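Local coordinates for putative uncharacterized protein PH0594 (Pyrococcus horikoshii, PDB 4HXF) that probably acts as a serine protease of the prolyl oligopeptidase family, an acylaminoacyl peptidase that assembles into a self-compartmentalizing hexamer, at residues F154-T159 with E163-F168. Residues are numbered along the deposited sequence; the frame is centred on the assembly and turned at random.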
# COMPACT_ATOMS: atom_id res chain seq x y z
N PHE A 154 -26.80 -7.72 24.91
CA PHE A 154 -27.91 -6.83 24.80
C PHE A 154 -27.46 -5.42 25.16
O PHE A 154 -26.79 -5.26 26.22
CB PHE A 154 -29.05 -7.19 25.74
CG PHE A 154 -29.67 -8.56 25.46
CD1 PHE A 154 -29.04 -9.73 25.89
CD2 PHE A 154 -30.81 -8.64 24.75
CE1 PHE A 154 -29.61 -10.95 25.60
CE2 PHE A 154 -31.38 -9.89 24.48
CZ PHE A 154 -30.74 -11.04 24.87
N TRP A 155 -27.66 -4.48 24.23
CA TRP A 155 -27.24 -3.11 24.46
C TRP A 155 -28.40 -2.18 24.31
O TRP A 155 -29.07 -2.20 23.27
CB TRP A 155 -26.19 -2.68 23.44
CG TRP A 155 -24.86 -3.44 23.40
CD1 TRP A 155 -24.29 -4.20 24.34
CD2 TRP A 155 -23.82 -3.31 22.36
NE1 TRP A 155 -23.08 -4.70 23.90
CE2 TRP A 155 -22.73 -4.19 22.76
CE3 TRP A 155 -23.71 -2.61 21.15
CZ2 TRP A 155 -21.57 -4.37 21.95
CZ3 TRP A 155 -22.54 -2.81 20.36
CH2 TRP A 155 -21.50 -3.66 20.76
N VAL A 156 -28.61 -1.29 25.23
CA VAL A 156 -29.54 -0.17 25.03
C VAL A 156 -28.68 1.04 24.63
O VAL A 156 -27.77 1.49 25.36
CB VAL A 156 -30.30 0.15 26.26
CG1 VAL A 156 -31.21 1.36 26.06
CG2 VAL A 156 -31.08 -1.14 26.77
N ILE A 157 -28.99 1.58 23.46
CA ILE A 157 -28.24 2.67 22.85
C ILE A 157 -29.06 3.93 22.81
O ILE A 157 -30.19 3.98 22.28
CB ILE A 157 -27.78 2.31 21.42
CG1 ILE A 157 -26.94 1.03 21.37
CG2 ILE A 157 -26.94 3.45 20.74
CD1 ILE A 157 -26.96 0.40 19.99
N ASP A 158 -28.50 5.01 23.37
CA ASP A 158 -29.06 6.34 23.24
C ASP A 158 -28.59 6.92 21.90
O ASP A 158 -27.39 7.13 21.72
CB ASP A 158 -28.65 7.27 24.36
CG ASP A 158 -29.07 8.67 24.11
OD1 ASP A 158 -30.05 8.88 23.32
OD2 ASP A 158 -28.51 9.63 24.73
N THR A 159 -29.55 7.10 20.96
CA THR A 159 -29.13 7.61 19.62
C THR A 159 -28.80 9.13 19.65
O THR A 159 -28.14 9.60 18.69
CB THR A 159 -30.16 7.31 18.51
OG1 THR A 159 -31.35 8.01 18.84
CG2 THR A 159 -30.41 5.82 18.28
N GLU A 163 -24.43 6.56 22.90
CA GLU A 163 -23.77 5.77 23.99
C GLU A 163 -24.63 4.57 24.33
O GLU A 163 -25.88 4.66 24.39
CB GLU A 163 -23.61 6.52 25.31
CG GLU A 163 -22.52 7.48 25.24
CD GLU A 163 -21.20 6.81 25.06
OE1 GLU A 163 -20.76 5.78 25.67
OE2 GLU A 163 -20.57 7.31 24.21
N VAL A 164 -23.93 3.49 24.69
CA VAL A 164 -24.56 2.30 25.24
C VAL A 164 -24.81 2.76 26.70
O VAL A 164 -23.83 3.07 27.49
CB VAL A 164 -23.64 1.08 25.16
CG1 VAL A 164 -24.25 -0.03 26.10
CG2 VAL A 164 -23.37 0.59 23.73
N ILE A 165 -26.05 2.77 27.11
CA ILE A 165 -26.48 3.20 28.43
C ILE A 165 -26.80 2.02 29.38
O ILE A 165 -26.81 2.21 30.60
CB ILE A 165 -27.55 4.25 28.42
CG1 ILE A 165 -28.82 3.73 27.90
CG2 ILE A 165 -27.06 5.58 27.73
CD1 ILE A 165 -29.93 4.80 27.87
N GLU A 166 -27.05 0.84 28.82
CA GLU A 166 -27.19 -0.36 29.64
C GLU A 166 -26.75 -1.48 28.78
O GLU A 166 -26.93 -1.48 27.55
CB GLU A 166 -28.68 -0.63 29.89
CG GLU A 166 -29.48 0.40 30.59
CD GLU A 166 -29.45 0.28 32.09
OE1 GLU A 166 -30.15 1.09 32.73
OE2 GLU A 166 -28.69 -0.57 32.62
N GLN A 167 -26.17 -2.47 29.42
CA GLN A 167 -25.78 -3.66 28.70
C GLN A 167 -25.85 -4.86 29.61
O GLN A 167 -25.64 -4.75 30.86
CB GLN A 167 -24.41 -3.55 28.17
CG GLN A 167 -23.29 -3.41 29.13
CD GLN A 167 -22.08 -2.92 28.36
OE1 GLN A 167 -21.44 -3.72 27.62
NE2 GLN A 167 -21.82 -1.60 28.42
N PHE A 168 -26.10 -6.03 29.02
CA PHE A 168 -26.07 -7.28 29.78
C PHE A 168 -25.88 -8.43 28.80
O PHE A 168 -26.02 -8.28 27.60
CB PHE A 168 -27.30 -7.52 30.67
CG PHE A 168 -28.64 -7.50 29.98
CD1 PHE A 168 -29.30 -6.28 29.71
CD2 PHE A 168 -29.29 -8.68 29.58
CE1 PHE A 168 -30.50 -6.24 28.99
CE2 PHE A 168 -30.49 -8.63 28.88
CZ PHE A 168 -31.09 -7.46 28.64
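The outer beta hairpin of one four-stranded propeller blade, strands 151-158 and 163-171, shows how a classic beta bulge lets an antiparallel pair absorb one extra residue. Both I165 and E166 face V156: I165 N gives its hydrogen to V156 O (2.8 Å), whereas V156 N bonds E166 O (2.9 Å) almost straight, at 170°. On either side of the bulge the pairing is regular, F154 with F168 and D158 with E163 being hydrogen-bonded pairs, so six backbone bonds hold the strands together. I165, the first of the two bulge residues, has CG1 between its backbone N and carbonyl carbon (chi1 67°), which lays that branch against V156 CG1 at 3.8 Å; beside it, E166 CB packs on V156 CG2. Farther along the same face, the planes of the F154 and F168 rings are tilted by just 5° but strongly offset, with centroids 4.8 Å from each other, so the rings overlap little. F154 CB lies over one face of the F168 ring, off toward its rim and 3.7 Å from the centroid, a CH-pi contact. On the opposite face of the sheet, V164 CG2 lies over one face of the W155 indole near its rim, 4.1 Å from CE3, and Q167 CB approaches CD1. At the interface between subunits, E163 and E166 form salt bridges to K33 and K345 of a second subunit. Strand 163-171 forms the blade's outer edge within the chain, and strand 117-124 pairs with the other side of 151-158. The two phenylalanines and V156 pack on strand 182-188 of the next blade, while W155, I157 and V164 meet L101 of the preceding one.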